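PDB 3UCJ: carbonic anhydrase from Coccomyxa sp. PA, which probably catalyses the reversible hydration of carbon dioxide to hydrogencarbonate and a proton, using one zinc ion per subunit. Local coordinates for residues Y88-L93 / Q172-R177; K96-C101 / F163-S168; S128-V133 / D151-L156. One frame throughout, in Å; residues are numbered along the deposited sequence.

Contact 1. Residues Y88-L93 / Q172-R177; sequences YTVDHL and QAAWAR. With AZM (5-acetamido-1,3,4-thiadiazole-2-sulfonamide), chain I.
Asp91 and Arg177 form the polar half of this contact: Arg177 NH2 gives a 2.9 Å hydrogen bond to Asp91 OD1, a salt bridge that meets the carboxylate from above its plane rather than in it. The carboxylate and guanidinium planes are 73° apart, so the groups do not pair side by side. A water closes a ring with them, donating to Asp91 OD1 at 2.6 Å and accepting from Arg177 NH1. Next to the salt bridge, Val90 CG1 touches Ala174 CB at 3.7 Å. Arg177 leaves its backbone with CG between N and the carbonyl carbon (chi1 73°), then runs extended to NE, which sets one guanidinium face over Ala174 CA. Gln179 is the second-shell residue: OE1 takes a hydrogen bond from Arg177 NH2, while NE2 donates to Val90 O. Apart from the zinc site, the Tyr88 ring lies against a second acetazolamide, whose C2 sits 3.2 Å above the ring plane, displaced toward the rim. With an alanine here that flat support is gone, and the inhibitor is likely to be held less firmly beside Gln38. Helix 80-92, packed here against helix 169-176 and Arg177, is the connecting helix of a beta-alpha-beta crossover between strands 65-70 and 97-103, in the alpha/beta fold of beta-class carbonic anhydrases.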
loop_
_atom_site.group_PDB
_atom_site.type_symbol
_atom_site.label_atom_id
_atom_site.label_comp_id
_atom_site.label_asym_id
_atom_site.label_seq_id
_atom_site.Cartn_x
_atom_site.Cartn_y
_atom_site.Cartn_z
ATOM N N TYR A 88 -16.556 -1.073 4.407
ATOM C CA TYR A 88 -17.461 -2.123 4.891
ATOM C C TYR A 88 -18.522 -1.587 5.907
ATOM O O TYR A 88 -19.735 -1.901 5.785
ATOM C CB TYR A 88 -16.718 -3.355 5.442
ATOM C CG TYR A 88 -17.739 -4.408 5.855
ATOM C CD1 TYR A 88 -18.499 -5.039 4.868
ATOM C CD2 TYR A 88 -17.958 -4.695 7.181
ATOM C CE1 TYR A 88 -19.504 -6.001 5.212
ATOM C CE2 TYR A 88 -18.916 -5.678 7.556
ATOM C CZ TYR A 88 -19.715 -6.292 6.507
ATOM O OH TYR A 88 -20.671 -7.230 6.911
ATOM N N THR A 89 -18.062 -0.770 6.860
ATOM C CA THR A 89 -18.913 -0.247 7.896
ATOM C C THR A 89 -19.908 0.763 7.331
ATOM O O THR A 89 -21.086 0.695 7.731
ATOM C CB THR A 89 -18.192 0.428 9.105
ATOM O OG1 THR A 89 -17.346 1.448 8.580
ATOM C CG2 THR A 89 -17.389 -0.675 9.879
ATOM N N VAL A 90 -19.467 1.648 6.437
ATOM C CA VAL A 90 -20.345 2.722 5.977
ATOM C C VAL A 90 -21.351 2.125 4.958
ATOM O O VAL A 90 -22.573 2.433 4.997
ATOM C CB VAL A 90 -19.562 3.896 5.351
ATOM C CG1 VAL A 90 -20.465 4.863 4.635
ATOM C CG2 VAL A 90 -18.706 4.686 6.433
ATOM N N ASP A 91 -20.844 1.326 4.037
ATOM C CA ASP A 91 -21.667 0.897 2.904
ATOM C C ASP A 91 -22.528 -0.324 3.217
ATOM O O ASP A 91 -23.691 -0.455 2.674
ATOM C CB ASP A 91 -20.825 0.606 1.692
ATOM C CG ASP A 91 -20.190 1.844 1.092
ATOM O OD1 ASP A 91 -20.437 2.987 1.528
ATOM O OD2 ASP A 91 -19.490 1.688 0.075
ATOM N N HIS A 92 -22.043 -1.250 4.041
ATOM C CA HIS A 92 -22.763 -2.475 4.274
ATOM C C HIS A 92 -23.382 -2.526 5.622
ATOM O O HIS A 92 -24.570 -2.838 5.780
ATOM C CB HIS A 92 -21.842 -3.663 4.104
ATOM C CG HIS A 92 -21.406 -3.884 2.703
ATOM N ND1 HIS A 92 -22.042 -4.768 1.859
ATOM C CD2 HIS A 92 -20.353 -3.394 2.016
ATOM C CE1 HIS A 92 -21.407 -4.804 0.699
ATOM N NE2 HIS A 92 -20.388 -3.966 0.766
ATOM N N LEU A 93 -22.634 -2.174 6.642
ATOM C CA LEU A 93 -23.270 -2.174 7.948
ATOM C C LEU A 93 -24.185 -0.946 8.229
ATOM O O LEU A 93 -24.942 -0.994 9.217
ATOM C CB LEU A 93 -22.234 -2.290 9.038
ATOM C CG LEU A 93 -21.441 -3.611 9.012
ATOM C CD1 LEU A 93 -20.557 -3.662 10.265
ATOM C CD2 LEU A 93 -22.404 -4.893 9.035
ATOM N N GLN A 172 -17.773 10.769 1.577
ATOM C CA GLN A 172 -18.247 11.768 0.658
ATOM C C GLN A 172 -19.384 11.134 -0.181
ATOM O O GLN A 172 -20.437 11.779 -0.379
ATOM C CB GLN A 172 -17.190 12.299 -0.257
ATOM C CG GLN A 172 -16.315 13.408 0.406
ATOM C CD GLN A 172 -17.166 14.670 0.689
ATOM O OE1 GLN A 172 -17.935 15.123 -0.197
ATOM N NE2 GLN A 172 -17.047 15.216 1.897
ATOM N N ALA A 173 -19.200 9.885 -0.615
ATOM C CA ALA A 173 -20.244 9.211 -1.381
ATOM C C ALA A 173 -21.502 9.001 -0.502
ATOM O O ALA A 173 -22.616 9.183 -1.029
ATOM C CB ALA A 173 -19.711 7.890 -2.026
ATOM N N ALA A 174 -21.351 8.686 0.783
ATOM C CA ALA A 174 -22.419 8.380 1.682
ATOM C C ALA A 174 -23.226 9.659 1.946
ATOM O O ALA A 174 -24.495 9.657 1.865
ATOM C CB ALA A 174 -21.928 7.856 2.959
ATOM N N TRP A 175 -22.522 10.742 2.236
ATOM C CA TRP A 175 -23.189 12.050 2.328
ATOM C C TRP A 175 -23.928 12.410 1.018
ATOM O O TRP A 175 -25.054 12.900 1.076
ATOM C CB TRP A 175 -22.223 13.155 2.757
ATOM C CG TRP A 175 -21.769 13.072 4.214
ATOM C CD1 TRP A 175 -22.326 12.342 5.207
ATOM C CD2 TRP A 175 -20.695 13.835 4.818
ATOM N NE1 TRP A 175 -21.674 12.583 6.388
ATOM C CE2 TRP A 175 -20.674 13.505 6.172
ATOM C CE3 TRP A 175 -19.785 14.803 4.319
ATOM C CZ2 TRP A 175 -19.734 14.044 7.062
ATOM C CZ3 TRP A 175 -18.897 15.380 5.214
ATOM C CH2 TRP A 175 -18.881 15.010 6.555
ATOM N N ALA A 176 -23.335 12.184 -0.148
ATOM C CA ALA A 176 -23.980 12.558 -1.395
ATOM C C ALA A 176 -25.277 11.795 -1.636
ATOM O O ALA A 176 -26.104 12.275 -2.441
ATOM C CB ALA A 176 -23.066 12.409 -2.613
ATOM N N ARG A 177 -25.438 10.613 -1.026
ATOM C CA ARG A 177 -26.675 9.824 -1.209
ATOM C C ARG A 177 -27.630 10.008 -0.039
ATOM O O ARG A 177 -28.633 9.299 0.085
ATOM C CB ARG A 177 -26.362 8.322 -1.529
ATOM C CG ARG A 177 -25.842 7.480 -0.328
ATOM C CD ARG A 177 -25.383 6.034 -0.740
ATOM N NE ARG A 177 -24.748 5.346 0.387
ATOM C CZ ARG A 177 -23.402 5.082 0.472
ATOM N NH1 ARG A 177 -22.566 5.382 -0.514
ATOM N NH2 ARG A 177 -22.934 4.482 1.556
HETATM C C1 AZM I . -16.671 -8.631 7.888
HETATM C C2 AZM I . -17.481 -8.526 5.608
HETATM C C3 AZM I . -16.774 -8.162 3.382
HETATM C C4 AZM I . -17.098 -7.914 1.936
HETATM N N1 AZM I . -16.016 -9.962 10.142
HETATM N N2 AZM I . -18.380 -9.052 6.415
HETATM N N3 AZM I . -17.951 -9.089 7.834
HETATM N N4 AZM I . -17.732 -8.504 4.256
HETATM O O1 AZM I . -16.643 -7.571 10.182
HETATM O O2 AZM I . -14.581 -8.206 8.858
HETATM O O3 AZM I . -15.596 -8.066 3.737
HETATM S S1 AZM I . -15.923 -8.563 9.439
HETATM S S2 AZM I . -16.031 -8.112 6.383
HETATM O O HOH W 1 -19.800 5.189 0.243
#

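Contact 2. Residues K96-C101 / F163-S168; sequences KHILVC and FNVCAS
Ile98 and Val100 of strand 97-103 meet Val165 of helix 146-167, a helix laid on one face of the central sheet of this alpha/beta fold. From CB, Val165 forks into two methyls, and each takes a different strand residue. CG1, anti to the backbone N (chi1 164°), goes to Ile98, tip to tip with CD1 at 3.8 Å and a little farther, 4.1 Å, from Ile98 CG2. Val165 CG2, the other branch, lies 3.7 Å from Val100 CG2, where the two valines run alongside one another, pointing opposite ways. One helix residue thus bridges two strand positions two residues apart, with no hydrogen bond between the segments. The valine also rests on Ile45 and Val183 of the flanking strands 42-47 and 182-189, so it is wedged against the middle of the sheet. Leu99 serves the other face, packing on Phe58 and on Leu9 of the third subunit. Just after the valine, Ser168 N bonds to Val165 O, and Ser168 OG, at the N-cap of helix 169-176, is also bonded to Val171 N. Ser168 OG donates to the same Val165 O, 2.7 Å away, in the carbonyl plane and on a lone pair.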
loop_
_atom_site.group_PDB
_atom_site.type_symbol
_atom_site.label_atom_id
_atom_site.label_comp_id
_atom_site.label_asym_id
_atom_site.label_seq_id
_atom_site.Cartn_x
_atom_site.Cartn_y
_atom_site.Cartn_z
ATOM N N LYS A 96 -23.681 4.603 11.916
ATOM C CA LYS A 96 -24.108 6.001 12.015
ATOM C C LYS A 96 -23.047 7.001 12.434
ATOM O O LYS A 96 -23.178 8.185 12.089
ATOM C CB LYS A 96 -25.253 6.076 13.072
ATOM C CG LYS A 96 -26.507 5.250 12.598
ATOM C CD LYS A 96 -27.696 5.489 13.587
ATOM C CE LYS A 96 -28.874 4.664 13.135
ATOM N NZ LYS A 96 -29.705 4.494 14.358
ATOM N N HIS A 97 -22.037 6.542 13.172
ATOM C CA HIS A 97 -21.067 7.450 13.796
ATOM C C HIS A 97 -19.616 6.875 13.611
ATOM O O HIS A 97 -19.379 5.702 13.924
ATOM C CB HIS A 97 -21.306 7.551 15.298
ATOM C CG HIS A 97 -22.750 7.731 15.680
ATOM N ND1 HIS A 97 -23.504 8.814 15.240
ATOM C CD2 HIS A 97 -23.591 6.950 16.426
ATOM C CE1 HIS A 97 -24.740 8.705 15.730
ATOM N NE2 HIS A 97 -24.818 7.600 16.466
ATOM N N ILE A 98 -18.680 7.759 13.309
ATOM C CA ILE A 98 -17.248 7.292 13.176
ATOM C C ILE A 98 -16.484 8.123 14.238
ATOM O O ILE A 98 -16.557 9.346 14.218
ATOM C CB ILE A 98 -16.742 7.640 11.815
ATOM C CG1 ILE A 98 -17.448 6.847 10.703
ATOM C CG2 ILE A 98 -15.205 7.298 11.815
ATOM C CD1 ILE A 98 -17.246 7.405 9.320
ATOM N N LEU A 99 -15.831 7.448 15.158
ATOM C CA LEU A 99 -15.084 8.075 16.212
ATOM C C LEU A 99 -13.606 8.022 15.760
ATOM O O LEU A 99 -13.105 6.927 15.506
ATOM C CB LEU A 99 -15.228 7.223 17.441
ATOM C CG LEU A 99 -16.660 6.925 17.997
ATOM C CD1 LEU A 99 -16.609 5.925 19.143
ATOM C CD2 LEU A 99 -17.261 8.313 18.371
ATOM N N VAL A 100 -12.950 9.183 15.635
ATOM C CA VAL A 100 -11.533 9.215 15.295
ATOM C C VAL A 100 -10.889 9.609 16.566
ATOM O O VAL A 100 -11.012 10.771 16.986
ATOM C CB VAL A 100 -11.303 10.277 14.189
ATOM C CG1 VAL A 100 -9.726 10.436 13.803
ATOM C CG2 VAL A 100 -12.135 9.931 12.962
ATOM N N CYS A 101 -10.159 8.685 17.119
ATOM C CA CYS A 101 -9.648 8.872 18.459
ATOM C C CYS A 101 -8.146 8.934 18.490
ATOM O O CYS A 101 -7.508 7.926 18.187
ATOM C CB CYS A 101 -10.131 7.706 19.336
ATOM S SG CYS A 101 -9.755 8.028 21.105
ATOM N N PHE A 163 -10.475 15.313 9.294
ATOM C CA PHE A 163 -10.650 15.835 7.935
ATOM C C PHE A 163 -10.501 14.720 6.886
ATOM O O PHE A 163 -11.293 14.611 5.887
ATOM C CB PHE A 163 -9.575 16.963 7.652
ATOM C CG PHE A 163 -9.715 17.592 6.292
ATOM C CD1 PHE A 163 -10.398 18.818 6.177
ATOM C CD2 PHE A 163 -9.123 17.038 5.149
ATOM C CE1 PHE A 163 -10.537 19.463 4.961
ATOM C CE2 PHE A 163 -9.265 17.678 3.841
ATOM C CZ PHE A 163 -9.998 18.894 3.755
ATOM N N ASN A 164 -9.496 13.863 7.100
ATOM C CA ASN A 164 -9.307 12.784 6.105
ATOM C C ASN A 164 -10.538 11.843 6.026
ATOM O O ASN A 164 -10.900 11.408 4.944
ATOM C CB ASN A 164 -8.049 11.953 6.463
ATOM C CG ASN A 164 -6.773 12.760 6.136
ATOM O OD1 ASN A 164 -6.865 13.702 5.362
ATOM N ND2 ASN A 164 -5.656 12.506 6.834
ATOM N N VAL A 165 -11.134 11.552 7.168
ATOM C CA VAL A 165 -12.329 10.668 7.183
ATOM C C VAL A 165 -13.453 11.461 6.422
ATOM O O VAL A 165 -14.103 10.915 5.490
ATOM C CB VAL A 165 -12.738 10.331 8.602
ATOM C CG1 VAL A 165 -14.242 9.726 8.695
ATOM C CG2 VAL A 165 -11.747 9.323 9.287
ATOM N N CYS A 166 -13.683 12.736 6.765
ATOM C CA CYS A 166 -14.693 13.506 6.054
ATOM C C CYS A 166 -14.472 13.649 4.551
ATOM O O CYS A 166 -15.450 13.628 3.751
ATOM C CB CYS A 166 -14.905 14.919 6.656
ATOM S SG CYS A 166 -15.440 14.829 8.351
ATOM N N ALA A 167 -13.214 13.766 4.118
ATOM C CA ALA A 167 -12.867 13.891 2.719
ATOM C C ALA A 167 -12.728 12.554 1.973
ATOM O O ALA A 167 -12.493 12.549 0.760
ATOM C CB ALA A 167 -11.491 14.613 2.615
ATOM N N SER A 168 -12.890 11.465 2.672
ATOM C CA SER A 168 -12.709 10.177 2.067
ATOM C C SER A 168 -13.766 9.918 1.023
ATOM O O SER A 168 -14.915 10.383 1.189
ATOM C CB SER A 168 -12.733 9.050 3.043
ATOM O OG SER A 168 -14.006 8.837 3.753
#

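Contact 3. Residues S128-V133 / D151-L156; sequences SDVREV and DKMVEL
Met153 reaches Val133 because its chain bends twice: CG starts anti to the backbone N, chi2 turns to 73°, and chi3 of -105° swings the terminal methyl across to the other helix. CB of this methionine does not aim at helix 128-135, so these bends decide where the tip lands. Val133 answers with CG1, held anti to its own backbone N, and the two side chains cross obliquely with Val133 CG1 3.6 Å from Met153 CE. That methyl also lies 3.9 Å from Val133 CB, so it covers the root of the valine as well as one branch.

On the preceding turn of the same helix, Val130 meets the methionine tip from another direction. Its CG1 is 4.1 Å from Met153 CE and 4.2 Å from Met153 SD, a looser contact than that with Val133. Farther along helix 146-167, Val133 CG1 approaches the start of the Leu156 side chain, 4.1 Å from CB, and passes 3.9 Å from the Leu156 carbonyl oxygen. No hydrogen bond joins the segments; the side chains meet through hydrocarbon groups and one thioether, with the carbonyl oxygens of Val130 and Leu156 close by. The helix segments cross close to perpendicular, at 100°, with axes 10.4 Å apart, and at that spacing a long, flexible methionine can span the gap between them.

The Val130 side chain is about 7 Å from that of the zinc ligand Cys106, so this packing belongs to the outer surroundings of the metal site. Across the subunit boundary, Asp129 forms a salt bridge with Lys78 of the second subunit. Met153 is also packed against Cys109 and Leu113 of helix 107-114 and Leu141 of helix 138-141, while Val133 continues along helix 146-167 to Asn157 and Ala160.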
loop_
_atom_site.group_PDB
_atom_site.type_symbol
_atom_site.label_atom_id
_atom_site.label_comp_id
_atom_site.label_asym_id
_atom_site.label_seq_id
_atom_site.Cartn_x
_atom_site.Cartn_y
_atom_site.Cartn_z
ATOM N N SER A 128 4.947 8.875 8.134
ATOM C CA SER A 128 5.127 10.014 7.265
ATOM C C SER A 128 3.905 10.935 7.349
ATOM O O SER A 128 4.032 12.162 7.290
ATOM C CB SER A 128 5.393 9.620 5.759
ATOM O OG SER A 128 6.547 8.779 5.666
ATOM N N ASP A 129 2.700 10.354 7.572
ATOM C CA ASP A 129 1.538 11.231 7.586
ATOM C C ASP A 129 1.663 12.226 8.745
ATOM O O ASP A 129 1.115 13.369 8.636
ATOM C CB ASP A 129 0.182 10.453 7.861
ATOM C CG ASP A 129 -0.095 9.303 6.839
ATOM O OD1 ASP A 129 -1.261 8.822 6.781
ATOM O OD2 ASP A 129 0.823 8.720 6.242
ATOM N N VAL A 130 2.139 11.707 9.865
ATOM C CA VAL A 130 2.293 12.605 11.061
ATOM C C VAL A 130 3.261 13.782 10.687
ATOM O O VAL A 130 2.944 14.956 10.969
ATOM C CB VAL A 130 2.799 11.856 12.255
ATOM C CG1 VAL A 130 2.873 12.891 13.467
ATOM C CG2 VAL A 130 1.800 10.713 12.628
ATOM N N ARG A 131 4.353 13.478 9.982
ATOM C CA ARG A 131 5.208 14.587 9.524
ATOM C C ARG A 131 4.478 15.600 8.673
ATOM O O ARG A 131 4.775 16.808 8.747
ATOM C CB ARG A 131 6.486 14.097 8.850
ATOM C CG ARG A 131 7.485 13.448 9.821
ATOM C CD ARG A 131 8.815 13.072 9.168
ATOM N NE ARG A 131 8.693 11.901 8.296
ATOM C CZ ARG A 131 8.968 10.659 8.682
ATOM N NH1 ARG A 131 9.446 10.414 9.939
ATOM N NH2 ARG A 131 8.846 9.676 7.816
ATOM N N GLU A 132 3.535 15.157 7.830
ATOM C CA GLU A 132 2.887 16.047 6.928
ATOM C C GLU A 132 1.983 16.989 7.735
ATOM O O GLU A 132 1.913 18.141 7.413
ATOM C CB GLU A 132 1.994 15.222 5.962
ATOM C CG GLU A 132 2.768 14.577 4.888
ATOM C CD GLU A 132 1.717 13.875 3.906
ATOM O OE1 GLU A 132 1.483 12.660 4.047
ATOM O OE2 GLU A 132 1.051 14.590 3.064
ATOM N N VAL A 133 1.298 16.471 8.731
ATOM C CA VAL A 133 0.477 17.278 9.587
ATOM C C VAL A 133 1.349 18.274 10.348
ATOM O O VAL A 133 1.084 19.412 10.388
ATOM C CB VAL A 133 -0.248 16.434 10.613
ATOM C CG1 VAL A 133 -1.002 17.304 11.520
ATOM C CG2 VAL A 133 -1.188 15.456 9.950
ATOM N N ASP A 151 1.611 17.119 23.096
ATOM C CA ASP A 151 0.193 17.165 23.263
ATOM C C ASP A 151 -0.470 17.822 22.073
ATOM O O ASP A 151 -1.475 17.383 21.588
ATOM C CB ASP A 151 -0.164 17.912 24.533
ATOM C CG ASP A 151 0.235 17.179 25.773
ATOM O OD1 ASP A 151 0.246 17.793 26.821
ATOM O OD2 ASP A 151 0.550 16.004 25.731
ATOM N N LYS A 152 0.112 18.898 21.617
ATOM C CA LYS A 152 -0.412 19.602 20.497
ATOM C C LYS A 152 -0.356 18.747 19.233
ATOM O O LYS A 152 -1.256 18.757 18.454
ATOM C CB LYS A 152 0.375 20.883 20.318
ATOM C CG LYS A 152 -0.188 21.846 19.375
ATOM C CD LYS A 152 -1.577 22.156 19.701
ATOM C CE LYS A 152 -1.881 23.540 19.332
ATOM N NZ LYS A 152 -3.285 23.784 19.095
ATOM N N MET A 153 0.717 18.020 19.046
ATOM C CA MET A 153 0.829 17.154 17.896
ATOM C C MET A 153 -0.296 16.120 17.885
ATOM O O MET A 153 -0.899 15.884 16.884
ATOM C CB MET A 153 2.179 16.489 17.866
ATOM C CG MET A 153 2.450 15.690 16.620
ATOM S SD MET A 153 2.750 16.671 15.188
ATOM C CE MET A 153 1.249 16.524 14.264
ATOM N N VAL A 154 -0.554 15.521 19.022
ATOM C CA VAL A 154 -1.662 14.592 19.163
ATOM C C VAL A 154 -2.974 15.216 18.708
ATOM O O VAL A 154 -3.681 14.668 17.925
ATOM C CB VAL A 154 -1.759 14.062 20.604
ATOM C CG1 VAL A 154 -3.035 13.357 20.821
ATOM C CG2 VAL A 154 -0.629 13.147 20.887
ATOM N N GLU A 155 -3.254 16.406 19.189
ATOM C CA GLU A 155 -4.452 17.112 18.840
ATOM C C GLU A 155 -4.555 17.482 17.371
ATOM O O GLU A 155 -5.587 17.353 16.777
ATOM C CB GLU A 155 -4.598 18.352 19.713
ATOM C CG GLU A 155 -4.797 18.044 21.158
ATOM C CD GLU A 155 -4.511 19.214 22.086
ATOM O OE1 GLU A 155 -4.446 18.987 23.288
ATOM O OE2 GLU A 155 -4.337 20.328 21.605
ATOM N N LEU A 156 -3.478 17.978 16.809
ATOM C CA LEU A 156 -3.471 18.364 15.409
ATOM C C LEU A 156 -3.678 17.123 14.550
ATOM O O LEU A 156 -4.330 17.218 13.494
ATOM C CB LEU A 156 -2.123 19.000 15.023
ATOM C CG LEU A 156 -2.038 20.481 15.553
ATOM C CD1 LEU A 156 -0.556 20.939 15.458
ATOM C CD2 LEU A 156 -3.046 21.384 14.873
#

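Overall arrangement
Contact 2 is the buried core of the three, where strand and helix meet through aliphatic methyls alone. Contacts 1 and 3 are only partly buried and pair helix with helix: 88-93 with 172-177 mixes one apolar touch with a salt bridge and a water, whereas 128-133 with 151-156 again has no hydrogen bond and joins apolar side chains. Helix 146-167 serves contacts 2 and 3 at different points of its length, their nearest atoms about 6 Å apart. Contacts 1 and 2 touch directly, Gln172 NE2 lying 2.9 Å from Cys166 O in a probable hydrogen bond. Contacts 1 and 3 stay about 16 Å apart at their nearest atoms, yet both border the second subunit.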